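Local coordinates for protein exoglucanase A (Cellulomonas fimi, PDB 7CBD) that hydrolyses beta-1,4-glucosidic linkages of cellulose with inversion of anomeric configuration, releasing cellobiose from the non-reducing chain ends through this family 6 catalytic domain, at residues P304-S309 with N426-I431; P238-L243 with S351-S356; V230-N235 with F268-Y273. All blocks are in the same frame, centred on the assembly; numbering follows the deposited sequence.

Contact 1 (P304-S309 with N426-I431)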
loop_
_atom_site.group_PDB
_atom_site.type_symbol
_atom_site.label_atom_id
_atom_site.label_comp_id
_atom_site.label_asym_id
_atom_site.label_seq_id
_atom_site.Cartn_x
_atom_site.Cartn_y
_atom_site.Cartn_z
ATOM N N PRO A 304 -8.649 -19.022 10.470
ATOM C CA PRO A 304 -9.769 -19.979 10.442
ATOM C C PRO A 304 -10.995 -19.488 9.693
ATOM O O PRO A 304 -11.822 -20.317 9.290
ATOM C CB PRO A 304 -10.073 -20.222 11.929
ATOM C CG PRO A 304 -9.511 -19.027 12.636
ATOM C CD PRO A 304 -8.304 -18.604 11.839
ATOM N N ASN A 305 -11.147 -18.180 9.485
ATOM C CA ASN A 305 -12.322 -17.686 8.774
ATOM C C ASN A 305 -12.183 -17.754 7.258
ATOM O O ASN A 305 -13.149 -17.448 6.551
ATOM C CB ASN A 305 -12.670 -16.255 9.204
ATOM C CG ASN A 305 -13.152 -16.182 10.642
ATOM O OD1 ASN A 305 -13.181 -17.185 11.348
ATOM N ND2 ASN A 305 -13.529 -14.989 11.082
ATOM N N ARG A 306 -11.030 -18.140 6.740
ATOM C CA ARG A 306 -10.855 -18.202 5.292
ATOM C C ARG A 306 -11.592 -19.412 4.740
ATOM O O ARG A 306 -11.332 -20.541 5.183
ATOM C CB ARG A 306 -9.374 -18.292 4.933
ATOM C CG ARG A 306 -9.107 -18.331 3.431
ATOM C CD ARG A 306 -7.646 -18.598 3.133
ATOM N NE ARG A 306 -7.332 -18.546 1.707
ATOM C CZ ARG A 306 -6.969 -17.444 1.053
ATOM N NH1 ARG A 306 -6.909 -16.276 1.689
ATOM N NH2 ARG A 306 -6.684 -17.509 -0.242
ATOM N N PRO A 307 -12.513 -19.238 3.797
ATOM C CA PRO A 307 -13.175 -20.408 3.215
ATOM C C PRO A 307 -12.168 -21.233 2.434
ATOM O O PRO A 307 -11.256 -20.695 1.803
ATOM C CB PRO A 307 -14.245 -19.800 2.302
ATOM C CG PRO A 307 -13.758 -18.436 1.992
ATOM C CD PRO A 307 -12.971 -17.976 3.188
ATOM N N THR A 308 -12.317 -22.554 2.520
ATOM C CA THR A 308 -11.372 -23.482 1.914
ATOM C C THR A 308 -11.945 -24.252 0.736
ATOM O O THR A 308 -11.180 -24.887 0.003
ATOM C CB THR A 308 -10.848 -24.471 2.967
ATOM O OG1 THR A 308 -11.946 -24.976 3.735
ATOM C CG2 THR A 308 -9.854 -23.781 3.898
ATOM N N SER A 309 -13.260 -24.224 0.541
ATOM C CA SER A 309 -13.881 -24.867 -0.605
ATOM C C SER A 309 -15.180 -24.141 -0.905
ATOM O O SER A 309 -15.699 -23.391 -0.073
ATOM C CB SER A 309 -14.129 -26.357 -0.355
ATOM O OG SER A 309 -15.025 -26.539 0.724
ATOM N N ASN A 426 -3.687 -14.425 11.051
ATOM C CA ASN A 426 -4.510 -14.584 9.859
ATOM C C ASN A 426 -3.705 -14.504 8.572
ATOM O O ASN A 426 -4.278 -14.274 7.503
ATOM C CB ASN A 426 -5.651 -13.564 9.851
ATOM C CG ASN A 426 -6.717 -13.879 10.880
ATOM O OD1 ASN A 426 -6.624 -14.871 11.604
ATOM N ND2 ASN A 426 -7.741 -13.034 10.952
ATOM N N ALA A 427 -2.397 -14.703 8.645
ATOM C CA ALA A 427 -1.579 -14.613 7.446
ATOM C C ALA A 427 -1.947 -15.708 6.454
ATOM O O ALA A 427 -2.267 -16.839 6.835
ATOM C CB ALA A 427 -0.107 -14.736 7.814
ATOM N N TYR A 428 -1.923 -15.357 5.175
ATOM C CA TYR A 428 -2.018 -16.333 4.100
ATOM C C TYR A 428 -1.085 -15.898 2.977
ATOM O O TYR A 428 -1.277 -14.811 2.418
ATOM C CB TYR A 428 -3.442 -16.479 3.565
ATOM C CG TYR A 428 -3.540 -17.626 2.592
ATOM C CD1 TYR A 428 -3.807 -18.913 3.037
ATOM C CD2 TYR A 428 -3.317 -17.434 1.229
ATOM C CE1 TYR A 428 -3.871 -19.974 2.152
ATOM C CE2 TYR A 428 -3.377 -18.493 0.334
ATOM C CZ TYR A 428 -3.656 -19.759 0.804
ATOM O OH TYR A 428 -3.728 -20.825 -0.065
ATOM N N PRO A 429 -0.079 -16.711 2.602
ATOM C CA PRO A 429 0.260 -18.031 3.157
ATOM C C PRO A 429 0.594 -17.991 4.646
ATOM O O PRO A 429 0.905 -16.932 5.198
ATOM C CB PRO A 429 1.500 -18.437 2.359
ATOM C CG PRO A 429 1.408 -17.657 1.082
ATOM C CD PRO A 429 0.778 -16.356 1.454
ATOM N N VAL A 430 0.481 -19.145 5.305
ATOM C CA VAL A 430 0.860 -19.206 6.705
ATOM C C VAL A 430 2.324 -18.805 6.856
ATOM O O VAL A 430 3.134 -18.902 5.925
ATOM C CB VAL A 430 0.596 -20.592 7.316
ATOM C CG1 VAL A 430 -0.891 -20.909 7.281
ATOM C CG2 VAL A 430 1.406 -21.665 6.587
ATOM N N ILE A 431 2.660 -18.329 8.046
ATOM C CA ILE A 431 4.022 -17.922 8.362
ATOM C C ILE A 431 4.691 -19.029 9.163
ATOM O O ILE A 431 4.098 -19.571 10.101
ATOM C CB ILE A 431 4.018 -16.596 9.141
ATOM C CG1 ILE A 431 3.437 -15.468 8.275
ATOM C CG2 ILE A 431 5.417 -16.251 9.628
ATOM C CD1 ILE A 431 3.055 -14.238 9.084
HETATM O O HOH W 1 -5.963 -20.083 -1.547
#
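The guanidinium of R306 lies flat on one face of the Y428 ring, and this stack makes up most of the contact. Two measurements establish it: the planes are only 6° apart, and CZ of R306 sits 3.7 Å from the centroid of the Y428 ring, 11° off its normal, so the cation-pi criterion is met over the face. R306 arrives on a chain extended as far as NE, with CG anti to the backbone N (chi1 -179°); the last torsion then turns the guanidinium flat onto the ring. CD and NE pass over the CD1-CE1 side of the tyrosine, NE lying 3.8 Å from CE1, while NH2 comes to 3.5 Å from CE2 on the far side. NH1 is anchored outside the pair by a hydrogen bond to the carbonyl of W301, which helps fix the rotation of the flat group; P242 also packs against R306. Toward solvent the joint is looser. One water receives a hydrogen bond from R306 NH2 at 3.0 Å and lies 2.8 Å from Y428 OH, linking the two polar ends. At the other end, P304 CD merely approaches N426 OD1 at 4.1 Å, and N426 ND2 is held elsewhere by the G339 carbonyl. With an alanine at R306 the tyrosine face would probably lose its cationic cover, and the W301 carbonyl and the bridging water would each lose a donor. The geometry is that of a surface arginine-tyrosine cation-pi stack, here joining the loop after strand 291-295 to the one following helix 417-425.

Contact 2 (P238-L243 with S351-S356)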
loop_
_atom_site.group_PDB
_atom_site.type_symbol
_atom_site.label_atom_id
_atom_site.label_comp_id
_atom_site.label_asym_id
_atom_site.label_seq_id
_atom_site.Cartn_x
_atom_site.Cartn_y
_atom_site.Cartn_z
ATOM N N PRO A 238 -7.726 -8.732 -1.597
ATOM C CA PRO A 238 -6.874 -9.917 -1.749
ATOM C C PRO A 238 -6.100 -9.930 -3.052
ATOM O O PRO A 238 -6.516 -9.363 -4.064
ATOM C CB PRO A 238 -7.858 -11.096 -1.691
ATOM C CG PRO A 238 -9.199 -10.511 -1.852
ATOM C CD PRO A 238 -9.133 -9.092 -1.365
ATOM N N LEU A 239 -4.960 -10.612 -3.005
ATOM C CA LEU A 239 -4.184 -10.858 -4.210
ATOM C C LEU A 239 -5.010 -11.643 -5.222
ATOM O O LEU A 239 -5.096 -11.274 -6.400
ATOM C CB LEU A 239 -2.908 -11.610 -3.831
ATOM C CG LEU A 239 -1.889 -11.814 -4.945
ATOM C CD1 LEU A 239 -1.374 -10.463 -5.458
ATOM C CD2 LEU A 239 -0.747 -12.686 -4.465
ATOM N N GLU A 240 -5.623 -12.737 -4.773
ATOM C CA GLU A 240 -6.517 -13.546 -5.586
ATOM C C GLU A 240 -7.702 -13.979 -4.737
ATOM O O GLU A 240 -7.574 -14.189 -3.525
ATOM C CB GLU A 240 -5.831 -14.812 -6.123
ATOM C CG GLU A 240 -4.847 -14.549 -7.246
ATOM C CD GLU A 240 -4.525 -15.794 -8.045
ATOM O OE1 GLU A 240 -3.837 -16.678 -7.501
ATOM O OE2 GLU A 240 -4.961 -15.885 -9.216
ATOM N N GLU A 241 -8.861 -14.098 -5.387
ATOM C CA GLU A 241 -10.008 -14.760 -4.783
ATOM C C GLU A 241 -10.034 -16.188 -5.311
ATOM O O GLU A 241 -10.505 -16.421 -6.432
ATOM C CB GLU A 241 -11.306 -14.028 -5.133
ATOM C CG GLU A 241 -11.557 -12.780 -4.289
ATOM C CD GLU A 241 -11.918 -13.092 -2.842
ATOM O OE1 GLU A 241 -12.017 -14.285 -2.475
ATOM O OE2 GLU A 241 -12.102 -12.136 -2.062
ATOM N N PRO A 242 -9.540 -17.172 -4.554
ATOM C CA PRO A 242 -9.343 -18.515 -5.128
ATOM C C PRO A 242 -10.634 -19.234 -5.474
ATOM O O PRO A 242 -10.659 -20.031 -6.420
ATOM C CB PRO A 242 -8.580 -19.255 -4.021
ATOM C CG PRO A 242 -8.961 -18.526 -2.758
ATOM C CD PRO A 242 -9.071 -17.084 -3.161
ATOM N N LEU A 243 -11.701 -18.996 -4.718
ATOM C CA LEU A 243 -12.971 -19.657 -4.968
ATOM C C LEU A 243 -13.832 -18.866 -5.938
ATOM O O LEU A 243 -14.574 -19.460 -6.726
ATOM C CB LEU A 243 -13.707 -19.897 -3.644
ATOM C CG LEU A 243 -12.909 -20.662 -2.578
ATOM C CD1 LEU A 243 -13.735 -20.830 -1.304
ATOM C CD2 LEU A 243 -12.437 -22.020 -3.095
ATOM N N SER A 351 6.024 -15.584 -10.123
ATOM C CA SER A 351 5.601 -16.344 -11.288
ATOM C C SER A 351 4.102 -16.623 -11.237
ATOM O O SER A 351 3.456 -16.520 -10.190
ATOM C CB SER A 351 6.355 -17.670 -11.348
ATOM O OG SER A 351 5.983 -18.483 -10.255
ATOM N N GLY A 352 3.554 -16.982 -12.398
ATOM C CA GLY A 352 2.190 -17.457 -12.505
ATOM C C GLY A 352 1.142 -16.418 -12.842
ATOM O O GLY A 352 -0.044 -16.771 -12.917
ATOM N N TYR A 353 1.535 -15.164 -13.060
ATOM C CA TYR A 353 0.596 -14.064 -13.259
ATOM C C TYR A 353 1.040 -13.188 -14.428
ATOM O O TYR A 353 1.130 -11.964 -14.316
ATOM C CB TYR A 353 0.502 -13.201 -12.005
ATOM C CG TYR A 353 0.348 -13.959 -10.708
ATOM C CD1 TYR A 353 -0.853 -14.575 -10.375
ATOM C CD2 TYR A 353 1.398 -14.036 -9.803
ATOM C CE1 TYR A 353 -1.000 -15.251 -9.180
ATOM C CE2 TYR A 353 1.259 -14.709 -8.605
ATOM C CZ TYR A 353 0.063 -15.319 -8.301
ATOM O OH TYR A 353 -0.064 -15.994 -7.106
ATOM N N ALA A 354 1.296 -13.810 -15.583
ATOM C CA ALA A 354 1.934 -13.106 -16.694
ATOM C C ALA A 354 1.191 -11.829 -17.083
ATOM O O ALA A 354 1.816 -10.786 -17.318
ATOM C CB ALA A 354 2.061 -14.039 -17.897
ATOM N N ALA A 355 -0.140 -11.883 -17.147
ATOM C CA ALA A 355 -0.880 -10.722 -17.634
ATOM C C ALA A 355 -0.846 -9.546 -16.668
ATOM O O ALA A 355 -1.236 -8.434 -17.054
ATOM C CB ALA A 355 -2.321 -11.104 -17.969
ATOM N N SER A 356 -0.402 -9.756 -15.433
ATOM C CA SER A 356 -0.324 -8.677 -14.466
ATOM C C SER A 356 0.983 -7.901 -14.553
ATOM O O SER A 356 1.108 -6.869 -13.893
ATOM C CB SER A 356 -0.490 -9.235 -13.048
ATOM O OG SER A 356 -1.758 -9.840 -12.879
#
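Two loops of the family 6 catalytic domain, one leaving the parallel strand 228-231 and the other connecting strands 347-348 and 358-362, meet at the surface where E240 and L239 approach Y353. The main approach is edge-on: E240 OE1 lies in the plane of the tyrosine ring, 3.6 Å from CE1, and is 3.9 Å from OH of Y353. The carboxylate itself stands almost upright to the ring, the two planes being 87° apart, so it is not stacked on the aromatic face. E240 CD follows at 3.7 Å from Y353 CE1. The first torsion of Y353, with CG anti to the carbonyl carbon (chi1 -47°), carries the ring toward the 238-243 loop. L239 contributes less, its methyl CD2 standing 4.3 Å from Y353 OH. Behind the ring the backbone is fixed locally, as S356 N donates to Y353 O at 2.9 Å across the start of the 3-10 segment 354-356. I271 of helix 270-283 lies under the joint, touching L239, E240 and Y353, while L358 and F361 of strand 358-362 pack against the tyrosine as well. Y353 OH also has a weak hydrogen bond with R344 NH1. The two segments share no direct hydrogen bond, so the attraction between them is probably modest: the carboxylate oxygen faces the ring's C-H rim, where the electrostatic potential is likely to be positive, rather than its electron-rich face, so the pair is probably held by this weak edge contact together with the apolar support beneath it.

Contact 3 (V230-N235 with F268-Y273); sequences VSDVAN and FDEIDY
S231 and E270 are joined by a short hydrogen bond, and the glutamate can be followed atom by atom to reach it. E270 CB lies 4.0 Å from S231 OG. The next carbon, CG, passes beside the carboxylate of D232, with D232 OD2 at 3.5 Å. There the chain bends (chi2 -59°), turning CD back toward the serine. At the tip, OE1 accepts from S231 OG at 2.7 Å; the donor approaches on the anti side of the carboxylate, 19° out of its plane, and S231 CB follows at 3.2 Å from OE1. The other oxygen, OE2, is hydrogen-bonded to S196 OG, so both carboxylate oxygens of this buried group have a hydroxyl partner and its rotation is likely to be fixed. D232 OD1 lies 4.2 Å from E270 OE1, two like-charged groups not in contact, whose mutual repulsion is probably eased by the hydrogen bonds each makes, D232 OD2 with N299 ND2 among them. Y273, one turn further along the helix, offers only its ring edge: CD2 is 4.0 Å from S231 CB, which lies near the ring plane, while its OH bonds to the carbonyl of I193. The helix start is defined by D269 at the N-cap, whose OD1 accepts from D272 N at 2.9 Å in a nearly straight bond (166°). The contact thus ties the C-terminal end of strand 228-231 to the first turn of helix 270-283. Strand 291-295 follows and pairs in parallel with strand 228-231, making a beta-alpha-beta crossover. The D232 side chain lies about 11 Å from that of D371, the predicted nucleophile, consistent with the active-site end of the family 6 beta/alpha barrel.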
loop_
_atom_site.group_PDB
_atom_site.type_symbol
_atom_site.label_atom_id
_atom_site.label_comp_id
_atom_site.label_asym_id
_atom_site.label_seq_id
_atom_site.Cartn_x
_atom_site.Cartn_y
_atom_site.Cartn_z
ATOM N N VAL A 230 1.715 0.863 -8.660
ATOM C CA VAL A 230 1.581 0.009 -7.479
ATOM C C VAL A 230 0.145 0.052 -6.966
ATOM O O VAL A 230 -0.436 1.135 -6.809
ATOM C CB VAL A 230 2.605 0.368 -6.375
ATOM C CG1 VAL A 230 2.561 1.845 -6.007
ATOM C CG2 VAL A 230 2.427 -0.520 -5.152
ATOM N N SER A 231 -0.429 -1.128 -6.731
ATOM C CA SER A 231 -1.793 -1.239 -6.232
ATOM C C SER A 231 -1.819 -1.774 -4.804
ATOM O O SER A 231 -0.848 -2.364 -4.312
ATOM C CB SER A 231 -2.663 -2.119 -7.142
ATOM O OG SER A 231 -2.542 -3.495 -6.813
ATOM N N ASP A 232 -2.953 -1.539 -4.144
ATOM C CA ASP A 232 -3.281 -2.087 -2.834
ATOM C C ASP A 232 -2.466 -1.464 -1.711
ATOM O O ASP A 232 -2.455 -2.022 -0.597
ATOM C CB ASP A 232 -3.137 -3.620 -2.797
ATOM C CG ASP A 232 -4.299 -4.335 -2.121
ATOM O OD1 ASP A 232 -5.350 -3.721 -1.840
ATOM O OD2 ASP A 232 -4.148 -5.565 -1.907
ATOM N N VAL A 233 -1.782 -0.330 -1.940
ATOM C CA VAL A 233 -0.964 0.175 -0.840
ATOM C C VAL A 233 -1.823 0.566 0.349
ATOM O O VAL A 233 -2.847 1.260 0.234
ATOM C CB VAL A 233 0.189 1.136 -1.201
ATOM C CG1 VAL A 233 0.447 1.304 -2.699
ATOM C CG2 VAL A 233 0.179 2.385 -0.383
ATOM N N ALA A 234 -1.440 0.042 1.499
ATOM C CA ALA A 234 -2.130 0.233 2.764
ATOM C C ALA A 234 -3.552 -0.295 2.755
ATOM O O ALA A 234 -4.316 0.012 3.668
ATOM C CB ALA A 234 -2.085 1.689 3.240
ATOM N N ASN A 235 -3.926 -1.097 1.763
ATOM C CA ASN A 235 -5.250 -1.695 1.686
ATOM C C ASN A 235 -5.143 -3.198 1.898
ATOM O O ASN A 235 -4.072 -3.734 2.205
ATOM C CB ASN A 235 -5.958 -1.316 0.375
ATOM C CG ASN A 235 -7.474 -1.234 0.534
ATOM O OD1 ASN A 235 -8.167 -2.253 0.522
ATOM N ND2 ASN A 235 -7.991 -0.027 0.707
ATOM N N PHE A 268 -12.278 -8.660 -8.830
ATOM C CA PHE A 268 -12.448 -9.152 -7.469
ATOM C C PHE A 268 -11.139 -9.181 -6.690
ATOM O O PHE A 268 -11.156 -9.433 -5.479
ATOM C CB PHE A 268 -12.971 -10.594 -7.477
ATOM C CG PHE A 268 -14.380 -10.771 -7.997
ATOM C CD1 PHE A 268 -15.176 -9.705 -8.395
ATOM C CD2 PHE A 268 -14.907 -12.052 -8.063
ATOM C CE1 PHE A 268 -16.472 -9.927 -8.854
ATOM C CE2 PHE A 268 -16.193 -12.276 -8.511
ATOM C CZ PHE A 268 -16.978 -11.215 -8.913
ATOM N N ASP A 269 -10.005 -8.976 -7.348
ATOM C CA ASP A 269 -8.720 -9.126 -6.678
ATOM C C ASP A 269 -7.671 -8.329 -7.435
ATOM O O ASP A 269 -7.933 -7.780 -8.507
ATOM C CB ASP A 269 -8.333 -10.604 -6.516
ATOM C CG ASP A 269 -8.286 -11.356 -7.834
ATOM O OD1 ASP A 269 -7.728 -10.813 -8.803
ATOM O OD2 ASP A 269 -8.785 -12.506 -7.888
ATOM N N GLU A 270 -6.475 -8.273 -6.855
ATOM C CA GLU A 270 -5.450 -7.374 -7.363
ATOM C C GLU A 270 -4.674 -7.959 -8.530
ATOM O O GLU A 270 -4.137 -7.196 -9.338
ATOM C CB GLU A 270 -4.523 -6.924 -6.229
ATOM C CG GLU A 270 -5.242 -6.072 -5.178
ATOM C CD GLU A 270 -5.849 -4.806 -5.768
ATOM O OE1 GLU A 270 -5.089 -3.861 -6.061
ATOM O OE2 GLU A 270 -7.087 -4.754 -5.953
ATOM N N ILE A 271 -4.604 -9.286 -8.648
ATOM C CA ILE A 271 -4.059 -9.876 -9.869
ATOM C C ILE A 271 -4.884 -9.436 -11.071
ATOM O O ILE A 271 -4.348 -8.975 -12.085
ATOM C CB ILE A 271 -3.981 -11.410 -9.750
ATOM C CG1 ILE A 271 -2.874 -11.821 -8.768
ATOM C CG2 ILE A 271 -3.764 -12.055 -11.120
ATOM C CD1 ILE A 271 -1.496 -11.328 -9.141
ATOM N N ASP A 272 -6.205 -9.552 -10.966
ATOM C CA ASP A 272 -7.047 -9.146 -12.083
ATOM C C ASP A 272 -6.990 -7.640 -12.299
ATOM O O ASP A 272 -6.993 -7.171 -13.442
ATOM C CB ASP A 272 -8.477 -9.637 -11.863
ATOM C CG ASP A 272 -8.577 -11.158 -11.863
ATOM O OD1 ASP A 272 -7.629 -11.824 -12.330
ATOM O OD2 ASP A 272 -9.596 -11.698 -11.391
ATOM N N TYR A 273 -6.911 -6.872 -11.211
ATOM C CA TYR A 273 -6.886 -5.420 -11.319
ATOM C C TYR A 273 -5.605 -4.933 -11.993
ATOM O O TYR A 273 -5.652 -4.065 -12.869
ATOM C CB TYR A 273 -7.063 -4.798 -9.929
ATOM C CG TYR A 273 -7.000 -3.294 -9.952
ATOM C CD1 TYR A 273 -7.927 -2.548 -10.674
ATOM C CD2 TYR A 273 -6.006 -2.616 -9.260
ATOM C CE1 TYR A 273 -7.850 -1.164 -10.709
ATOM C CE2 TYR A 273 -5.919 -1.243 -9.293
ATOM C CZ TYR A 273 -6.845 -0.521 -10.024
ATOM O OH TYR A 273 -6.773 0.847 -10.086
#

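Overall arrangement
Burial separates the three: contact 3 lies in the core, its centre about 9 Å from the centre of the chain, against about 21 and 17 Å for the centres of contacts 1 and 2, both surface joints. Contacts 2 and 3 share the chain leaving strand 228-231 and helix 270-283, on which contact 2 packs; contact 1 joins separate loops, one following helix 417-425. The core contact relies on a direct hydrogen bond and buried carboxylates, contact 1 on a water-bridged cation-pi stack, contact 2 on a looser edge approach. Contact 2 is the middle piece: S356 OG bonds to I271 O of contact 3 at 2.8 Å, and E241 N to D269 OD2. Toward contact 1, its L243 packs on P307.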